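Local coordinates for protein bowman-Birk type bran trypsin inhibitor (Oryza sativa, PDB 2QN5) that probably inhibits trypsin-like serine proteases, this chain being a two-repeat part of a longer bran protein of the Bowman-Birk family, at residues E2-L14 against P20-S32. Sequence-based numbering, arbitrary orientation.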
ATOM      1  N   GLU A   2     -18.233   3.229  -1.355  1.00 51.97           N
ATOM      2  CA  GLU A   2     -19.087   3.205  -2.533  1.00 51.15           C
ATOM      3  C   GLU A   2     -18.348   3.293  -3.859  1.00 50.99           C
ATOM      4  O   GLU A   2     -17.824   4.354  -4.242  1.00 49.48           O
ATOM      5  CB  GLU A   2     -20.131   4.327  -2.462  1.00 51.24           C
ATOM      6  CG  GLU A   2     -21.433   3.906  -1.797  1.00 50.30           C
ATOM      7  CD  GLU A   2     -21.997   2.601  -2.382  1.00 50.37           C
ATOM      8  OE1 GLU A   2     -23.137   2.213  -1.998  1.00 48.73           O
ATOM      9  OE2 GLU A   2     -21.300   1.962  -3.223  1.00 51.72           O
ATOM     10  N   ARG A   3     -18.330   2.161  -4.557  1.00 49.66           N
ATOM     11  CA  ARG A   3     -17.684   2.036  -5.858  1.00 50.28           C
ATOM     12  C   ARG A   3     -18.303   3.106  -6.763  1.00 51.25           C
ATOM     13  O   ARG A   3     -19.475   3.016  -7.113  1.00 50.48           O
ATOM     14  CB  ARG A   3     -17.969   0.639  -6.396  1.00 49.42           C
ATOM     15  CG  ARG A   3     -17.019   0.118  -7.448  1.00 48.59           C
ATOM     16  CD  ARG A   3     -17.651  -1.083  -8.172  1.00 49.39           C
ATOM     17  NE  ARG A   3     -17.342  -2.406  -7.618  1.00 48.86           N
ATOM     18  CZ  ARG A   3     -17.545  -2.790  -6.359  1.00 49.39           C
ATOM     19  NH1 ARG A   3     -17.232  -4.027  -5.987  1.00 49.73           N
ATOM     20  NH2 ARG A   3     -18.043  -1.949  -5.464  1.00 49.48           N
ATOM     21  N   PRO A   4     -17.525   4.138  -7.138  1.00 53.07           N
ATOM     22  CA  PRO A   4     -18.010   5.225  -7.999  1.00 53.91           C
ATOM     23  C   PRO A   4     -18.298   4.868  -9.449  1.00 54.68           C
ATOM     24  O   PRO A   4     -18.232   5.732 -10.315  1.00 54.79           O
ATOM     25  CB  PRO A   4     -16.903   6.277  -7.887  1.00 54.00           C
ATOM     26  CG  PRO A   4     -15.678   5.430  -7.769  1.00 52.95           C
ATOM     27  CD  PRO A   4     -16.124   4.381  -6.751  1.00 52.72           C
ATOM     28  N   TRP A   5     -18.612   3.604  -9.712  1.00 55.73           N
ATOM     29  CA  TRP A   5     -18.919   3.152 -11.065  1.00 56.35           C
ATOM     30  C   TRP A   5     -19.433   1.721 -11.052  1.00 57.17           C
ATOM     31  O   TRP A   5     -19.030   0.913 -10.220  1.00 58.49           O
ATOM     32  CB  TRP A   5     -17.681   3.244 -11.948  1.00 56.69           C
ATOM     33  CG  TRP A   5     -16.553   2.418 -11.460  1.00 58.23           C
ATOM     34  CD1 TRP A   5     -16.474   1.057 -11.444  1.00 58.52           C
ATOM     35  CD2 TRP A   5     -15.311   2.899 -10.937  1.00 58.95           C
ATOM     36  NE1 TRP A   5     -15.254   0.657 -10.949  1.00 60.11           N
ATOM     37  CE2 TRP A   5     -14.520   1.769 -10.631  1.00 59.33           C
ATOM     38  CE3 TRP A   5     -14.786   4.178 -10.701  1.00 59.07           C
ATOM     39  CZ2 TRP A   5     -13.232   1.878 -10.104  1.00 59.92           C
ATOM     40  CZ3 TRP A   5     -13.507   4.289 -10.176  1.00 60.26           C
ATOM     41  CH2 TRP A   5     -12.741   3.141  -9.883  1.00 60.11           C
ATOM     42  N   LYS A   6     -20.331   1.414 -11.982  1.00 57.76           N
ATOM     43  CA  LYS A   6     -20.901   0.082 -12.074  1.00 57.80           C
ATOM     44  C   LYS A   6     -19.941  -0.912 -12.721  1.00 57.18           C
ATOM     45  O   LYS A   6     -19.759  -2.014 -12.226  1.00 57.73           O
ATOM     46  CB  LYS A   6     -22.228   0.130 -12.838  1.00 58.08           C
ATOM     47  CG  LYS A   6     -23.424   0.614 -12.010  1.00 58.13           C
ATOM     48  CD  LYS A   6     -23.354   2.111 -11.718  1.00 59.43           C
ATOM     49  CE  LYS A   6     -24.459   2.548 -10.763  1.00 59.60           C
ATOM     50  NZ  LYS A   6     -24.371   1.852  -9.455  1.00 59.85           N
ATOM     51  N   CYS A   7     -19.324  -0.539 -13.829  1.00 57.36           N
ATOM     52  CA  CYS A   7     -18.377  -1.437 -14.466  1.00 58.33           C
ATOM     53  C   CYS A   7     -17.174  -0.596 -14.873  1.00 57.95           C
ATOM     54  O   CYS A   7     -17.228   0.626 -14.809  1.00 56.63           O
ATOM     55  CB  CYS A   7     -19.003  -2.104 -15.701  1.00 58.87           C
ATOM     56  SG  CYS A   7     -19.231  -0.978 -17.111  1.00 61.13           S
ATOM     57  N   CYS A   8     -16.079  -1.241 -15.257  1.00 59.49           N
ATOM     58  CA  CYS A   8     -14.900  -0.500 -15.702  1.00 62.67           C
ATOM     59  C   CYS A   8     -13.961  -1.472 -16.393  1.00 65.06           C
ATOM     60  O   CYS A   8     -13.789  -2.600 -15.934  1.00 64.55           O
ATOM     61  CB  CYS A   8     -14.179   0.204 -14.531  1.00 61.72           C
ATOM     62  SG  CYS A   8     -12.783   1.254 -15.076  1.00 60.58           S
ATOM     63  N   ASP A   9     -13.389  -1.032 -17.516  1.00 67.77           N
ATOM     64  CA  ASP A   9     -12.469  -1.846 -18.314  1.00 69.53           C
ATOM     65  C   ASP A   9     -11.050  -1.437 -17.981  1.00 70.40           C
ATOM     66  O   ASP A   9     -10.290  -2.214 -17.395  1.00 70.88           O
ATOM     67  CB  ASP A   9     -12.734  -1.644 -19.812  1.00 70.06           C
ATOM     68  CG  ASP A   9     -14.071  -2.213 -20.249  1.00 71.96           C
ATOM     69  OD1 ASP A   9     -14.233  -3.452 -20.230  1.00 71.58           O
ATOM     70  OD2 ASP A   9     -14.966  -1.422 -20.605  1.00 72.77           O
ATOM     71  N   ASN A  10     -10.694  -0.214 -18.363  1.00 70.21           N
ATOM     72  CA  ASN A  10      -9.374   0.293 -18.057  1.00 70.06           C
ATOM     73  C   ASN A  10      -9.342   0.606 -16.580  1.00 70.19           C
ATOM     74  O   ASN A  10      -9.670   1.720 -16.155  1.00 70.53           O
ATOM     75  CB  ASN A  10      -9.066   1.545 -18.864  1.00 70.26           C
ATOM     76  CG  ASN A  10      -8.553   1.223 -20.241  1.00 69.85           C
ATOM     77  OD1 ASN A  10      -7.563   0.505 -20.384  1.00 69.63           O
ATOM     78  ND2 ASN A  10      -9.219   1.749 -21.271  1.00 68.01           N
ATOM     79  N   ILE A  11      -8.970  -0.407 -15.801  1.00 69.09           N
ATOM     80  CA  ILE A  11      -8.875  -0.274 -14.353  1.00 67.93           C
ATOM     81  C   ILE A  11      -7.407  -0.142 -13.981  1.00 66.86           C
ATOM     82  O   ILE A  11      -6.611  -1.046 -14.232  1.00 66.80           O
ATOM     83  CB  ILE A  11      -9.463  -1.505 -13.613  1.00 68.35           C
ATOM     84  CG1 ILE A  11     -10.925  -1.727 -14.013  1.00 68.49           C
ATOM     85  CG2 ILE A  11      -9.389  -1.280 -12.115  1.00 67.74           C
ATOM     86  CD1 ILE A  11     -11.529  -2.993 -13.434  1.00 60.41           C
ATOM     87  N   LYS A  12      -7.053   0.996 -13.400  1.00 65.18           N
ATOM     88  CA  LYS A  12      -5.677   1.231 -12.995  1.00 63.58           C
ATOM     89  C   LYS A  12      -5.547   0.975 -11.506  1.00 62.27           C
ATOM     90  O   LYS A  12      -6.482   1.228 -10.750  1.00 62.35           O
ATOM     91  CB  LYS A  12      -5.259   2.676 -13.311  1.00 64.38           C
ATOM     92  CG  LYS A  12      -3.840   3.046 -12.858  1.00 64.30           C
ATOM     93  CD  LYS A  12      -2.763   2.078 -13.407  1.00 63.95           C
ATOM     94  CE  LYS A  12      -2.671   2.103 -14.937  1.00 62.14           C
ATOM     95  NZ  LYS A  12      -1.536   1.297 -15.465  1.00 60.69           N
ATOM     96  N   ARG A  13      -4.396   0.456 -11.093  1.00 59.60           N
ATOM     97  CA  ARG A  13      -4.148   0.192  -9.683  1.00 57.57           C
ATOM     98  C   ARG A  13      -3.079   1.129  -9.170  1.00 56.03           C
ATOM     99  O   ARG A  13      -1.984   1.195  -9.732  1.00 56.98           O
ATOM    100  CB  ARG A  13      -3.687  -1.246  -9.467  1.00 58.59           C
ATOM    101  CG  ARG A  13      -3.040  -1.456  -8.111  1.00 56.72           C
ATOM    102  CD  ARG A  13      -2.850  -2.916  -7.776  1.00 53.56           C
ATOM    103  NE  ARG A  13      -2.407  -3.052  -6.398  1.00 53.45           N
ATOM    104  CZ  ARG A  13      -2.607  -4.135  -5.663  1.00 53.77           C
ATOM    105  NH1 ARG A  13      -2.174  -4.186  -4.409  1.00 54.45           N
ATOM    106  NH2 ARG A  13      -3.245  -5.166  -6.188  1.00 53.25           N
ATOM    107  N   LEU A  14      -3.394   1.850  -8.101  1.00 53.25           N
ATOM    108  CA  LEU A  14      -2.432   2.786  -7.533  1.00 50.68           C
ATOM    109  C   LEU A  14      -1.182   2.046  -7.107  1.00 49.15           C
ATOM    110  O   LEU A  14      -1.215   0.846  -6.824  1.00 49.47           O
ATOM    111  CB  LEU A  14      -3.025   3.516  -6.323  1.00 47.78           C
ATOM    112  CG  LEU A  14      -3.994   4.673  -6.588  1.00 45.10           C
ATOM    113  CD1 LEU A  14      -5.204   4.224  -7.386  1.00 43.30           C
ATOM    114  CD2 LEU A  14      -4.416   5.244  -5.255  1.00 45.32           C
ATOM    115  N   PRO A  20      -7.352  -3.200   1.613  1.00 46.64           N
ATOM    116  CA  PRO A  20      -7.220  -3.567   0.200  1.00 45.97           C
ATOM    117  C   PRO A  20      -6.660  -2.463  -0.695  1.00 46.44           C
ATOM    118  O   PRO A  20      -6.515  -1.317  -0.270  1.00 47.01           O
ATOM    119  CB  PRO A  20      -8.646  -3.900  -0.182  1.00 46.33           C
ATOM    120  CG  PRO A  20      -9.372  -2.852   0.533  1.00 46.75           C
ATOM    121  CD  PRO A  20      -8.765  -2.928   1.911  1.00 46.83           C
ATOM    122  N   PRO A  21      -6.350  -2.799  -1.954  1.00 46.54           N
ATOM    123  CA  PRO A  21      -5.808  -1.817  -2.890  1.00 46.40           C
ATOM    124  C   PRO A  21      -6.739  -0.643  -3.118  1.00 48.72           C
ATOM    125  O   PRO A  21      -7.916  -0.701  -2.792  1.00 49.33           O
ATOM    126  CB  PRO A  21      -5.587  -2.641  -4.156  1.00 45.40           C
ATOM    127  CG  PRO A  21      -5.235  -3.960  -3.615  1.00 45.71           C
ATOM    128  CD  PRO A  21      -6.263  -4.149  -2.525  1.00 45.96           C
ATOM    129  N   GLN A  22      -6.187   0.431  -3.662  1.00 50.31           N
ATOM    130  CA  GLN A  22      -6.956   1.623  -3.962  1.00 52.28           C
ATOM    131  C   GLN A  22      -6.845   1.700  -5.451  1.00 53.65           C
ATOM    132  O   GLN A  22      -5.740   1.698  -5.986  1.00 54.89           O
ATOM    133  CB  GLN A  22      -6.320   2.856  -3.327  1.00 52.69           C
ATOM    134  CG  GLN A  22      -5.999   2.663  -1.858  1.00 52.72           C
ATOM    135  CD  GLN A  22      -5.635   3.945  -1.158  1.00 53.95           C
ATOM    136  OE1 GLN A  22      -4.756   4.684  -1.608  1.00 53.35           O
ATOM    137  NE2 GLN A  22      -6.306   4.216  -0.042  1.00 53.40           N
ATOM    138  N   TRP A  23      -7.981   1.742  -6.136  1.00 54.32           N
ATOM    139  CA  TRP A  23      -7.935   1.795  -7.589  1.00 54.23           C
ATOM    140  C   TRP A  23      -8.644   3.001  -8.211  1.00 56.11           C
ATOM    141  O   TRP A  23      -9.484   3.655  -7.584  1.00 56.32           O
ATOM    142  CB  TRP A  23      -8.505   0.503  -8.186  1.00 50.76           C
ATOM    143  CG  TRP A  23      -8.501  -0.683  -7.274  1.00 48.28           C
ATOM    144  CD1 TRP A  23      -9.144  -0.794  -6.074  1.00 47.75           C
ATOM    145  CD2 TRP A  23      -7.933  -1.974  -7.545  1.00 47.50           C
ATOM    146  NE1 TRP A  23      -9.026  -2.077  -5.587  1.00 47.36           N
ATOM    147  CE2 TRP A  23      -8.287  -2.821  -6.469  1.00 46.93           C
ATOM    148  CE3 TRP A  23      -7.172  -2.500  -8.594  1.00 46.27           C
ATOM    149  CZ2 TRP A  23      -7.904  -4.166  -6.413  1.00 44.68           C
ATOM    150  CZ3 TRP A  23      -6.793  -3.843  -8.537  1.00 46.35           C
ATOM    151  CH2 TRP A  23      -7.161  -4.659  -7.453  1.00 45.08           C
ATOM    152  N   ARG A  24      -8.280   3.279  -9.458  1.00 58.07           N
ATOM    153  CA  ARG A  24      -8.856   4.372 -10.225  1.00 59.53           C
ATOM    154  C   ARG A  24      -9.447   3.789 -11.516  1.00 59.38           C
ATOM    155  O   ARG A  24      -8.989   2.751 -12.000  1.00 58.39           O
ATOM    156  CB  ARG A  24      -7.763   5.400 -10.538  1.00 61.36           C
ATOM    157  CG  ARG A  24      -8.228   6.599 -11.327  1.00 64.58           C
ATOM    158  CD  ARG A  24      -7.162   7.678 -11.351  1.00 66.50           C
ATOM    159  NE  ARG A  24      -6.761   8.082  -9.999  1.00 68.25           N
ATOM    160  CZ  ARG A  24      -6.139   9.225  -9.709  1.00 68.39           C
ATOM    161  NH1 ARG A  24      -5.853  10.089 -10.677  1.00 68.42           N
ATOM    162  NH2 ARG A  24      -5.785   9.494  -8.456  1.00 67.17           N
ATOM    163  N   CYS A  25     -10.479   4.434 -12.059  1.00 60.12           N
ATOM    164  CA  CYS A  25     -11.083   3.947 -13.299  1.00 61.12           C
ATOM    165  C   CYS A  25     -10.931   4.937 -14.436  1.00 62.94           C
ATOM    166  O   CYS A  25     -11.293   6.103 -14.313  1.00 62.14           O
ATOM    167  CB  CYS A  25     -12.567   3.619 -13.122  1.00 60.85           C
ATOM    168  SG  CYS A  25     -13.342   3.180 -14.703  1.00 59.45           S
ATOM    169  N   ASN A  26     -10.384   4.458 -15.545  1.00 65.34           N
ATOM    170  CA  ASN A  26     -10.174   5.298 -16.713  1.00 68.11           C
ATOM    171  C   ASN A  26     -11.450   5.431 -17.550  1.00 68.91           C
ATOM    172  O   ASN A  26     -12.186   6.407 -17.424  1.00 69.37           O
ATOM    173  CB  ASN A  26      -9.044   4.721 -17.575  1.00 70.69           C
ATOM    174  CG  ASN A  26      -7.684   4.764 -16.885  1.00 72.93           C
ATOM    175  OD1 ASN A  26      -6.699   4.236 -17.411  1.00 75.57           O
ATOM    176  ND2 ASN A  26      -7.620   5.400 -15.714  1.00 72.83           N
ATOM    177  N   ASP A  27     -11.710   4.436 -18.390  1.00 69.22           N
ATOM    178  CA  ASP A  27     -12.874   4.439 -19.259  1.00 70.98           C
ATOM    179  C   ASP A  27     -13.117   5.769 -19.977  1.00 71.22           C
ATOM    180  O   ASP A  27     -13.085   6.842 -19.367  1.00 69.89           O
ATOM    181  CB  ASP A  27     -14.128   4.048 -18.478  1.00 72.64           C
ATOM    182  CG  ASP A  27     -14.448   2.567 -18.593  1.00 74.31           C
ATOM    183  OD1 ASP A  27     -15.642   2.202 -18.463  1.00 75.28           O
ATOM    184  OD2 ASP A  27     -13.504   1.771 -18.806  1.00 75.15           O
ATOM    185  N   GLU A  28     -13.375   5.673 -21.281  1.00 71.77           N
ATOM    186  CA  GLU A  28     -13.644   6.827 -22.137  1.00 73.11           C
ATOM    187  C   GLU A  28     -14.797   7.671 -21.546  1.00 72.49           C
ATOM    188  O   GLU A  28     -14.595   8.825 -21.151  1.00 72.19           O
ATOM    189  CB  GLU A  28     -14.006   6.343 -23.551  1.00 75.50           C
ATOM    190  CG  GLU A  28     -13.351   5.010 -23.994  1.00 79.12           C
ATOM    191  CD  GLU A  28     -11.817   5.017 -23.956  1.00 80.48           C
ATOM    192  OE1 GLU A  28     -11.200   5.997 -24.436  1.00 79.16           O
ATOM    193  OE2 GLU A  28     -11.228   4.028 -23.457  1.00 81.53           O
ATOM    194  N   LEU A  29     -16.002   7.099 -21.506  1.00 71.21           N
ATOM    195  CA  LEU A  29     -17.177   7.764 -20.930  1.00 71.73           C
ATOM    196  C   LEU A  29     -17.744   9.009 -21.619  1.00 73.19           C
ATOM    197  O   LEU A  29     -17.153   9.563 -22.557  1.00 73.61           O
ATOM    198  CB  LEU A  29     -16.895   8.132 -19.474  1.00 69.33           C
ATOM    199  CG  LEU A  29     -16.555   7.011 -18.495  1.00 67.30           C
ATOM    200  CD1 LEU A  29     -15.552   7.539 -17.485  1.00 67.42           C
ATOM    201  CD2 LEU A  29     -17.811   6.496 -17.817  1.00 65.16           C
ATOM    202  N   GLU A  30     -18.907   9.432 -21.119  1.00 73.32           N
ATOM    203  CA  GLU A  30     -19.623  10.621 -21.590  1.00 72.87           C
ATOM    204  C   GLU A  30     -20.018  11.290 -20.275  1.00 72.32           C
ATOM    205  O   GLU A  30     -20.332  10.603 -19.309  1.00 73.28           O
ATOM    206  CB  GLU A  30     -20.871  10.212 -22.393  1.00 73.75           C
ATOM    207  CG  GLU A  30     -21.414  11.278 -23.362  1.00 72.82           C
ATOM    208  CD  GLU A  30     -22.398  12.248 -22.723  1.00 71.08           C
ATOM    209  OE1 GLU A  30     -22.691  13.292 -23.352  1.00 70.40           O
ATOM    210  OE2 GLU A  30     -22.884  11.965 -21.606  1.00 68.44           O
ATOM    211  N   PRO A  31     -20.001  12.631 -20.216  1.00 72.54           N
ATOM    212  CA  PRO A  31     -20.357  13.356 -18.988  1.00 74.01           C
ATOM    213  C   PRO A  31     -21.781  13.156 -18.448  1.00 75.04           C
ATOM    214  O   PRO A  31     -22.485  14.115 -18.139  1.00 74.73           O
ATOM    215  CB  PRO A  31     -20.052  14.811 -19.349  1.00 73.83           C
ATOM    216  CG  PRO A  31     -20.296  14.860 -20.823  1.00 73.30           C
ATOM    217  CD  PRO A  31     -19.659  13.571 -21.299  1.00 73.40           C
ATOM    218  N   SER A  32     -22.185  11.897 -18.321  1.00 77.31           N
ATOM    219  CA  SER A  32     -23.508  11.541 -17.814  1.00 79.20           C
ATOM    220  C   SER A  32     -23.824  12.308 -16.539  1.00 80.30           C
ATOM    221  O   SER A  32     -24.703  13.170 -16.502  1.00 81.29           O
ATOM    222  CB  SER A  32     -23.565  10.028 -17.526  1.00 79.68           C
ATOM    223  OG  SER A  32     -22.531   9.608 -16.639  1.00 80.15           O
TER
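Lys12 and Arg24 form the hydrogen-bonded antiparallel pair at the middle of this contact: Lys12 N donates a hydrogen bond to Arg24 O at 3.0 Å, and Arg24 N donates one to Lys12 O. Towards one end Asn26 N reaches Asn10 O at 2.9 Å, and at the other Leu14 N binds Gln22 O.

The pairing makes a beta hairpin of strands 11-13 and 22-25, the Bowman-Birk arrangement in which the reactive-site loop joins two strands of one repeat. It illustrates how backbone pairing and a disulfide together hold the strands flanking a loop. That loop carries Lys17-Pro18, by similarity the bond offered to trypsin, and strand 54-59 extends the sheet beyond 22-25.

Covalent closure comes from the disulfide Cys8-Cys25, whose SG atoms are 2.0 Å apart (chi3 98°). Cys25 SG also sits over the face of the Trp5 six-membered ring, a sulfur-aromatic contact.

Among side-chain polar contacts, Asp27 OD2 takes Asp9 N on its syn side at 3.1 Å, 31° out of the carboxylate plane, and more weakly Asn10 N. With an alanine in place of Asp27, both amides would probably lose this acceptor, leaving the turn before strand 11-13 less firmly fixed. The Asp9 carboxylate itself turns to Thr68 and the Cys67 amide.

Van der Waals packing fills the face bearing Ile11, Arg13, Trp23 and Cys25. Arg13 CB lies 3.8 Å from Trp23 CE3, while the extended chain, with CG anti to the backbone N (chi1 163°), carries the guanidinium to Pro21, whose CG lies over one of its faces. Pro21 CB in turn lies over a face of the Trp23 ring, whose NE1 bonds to Gly60 O.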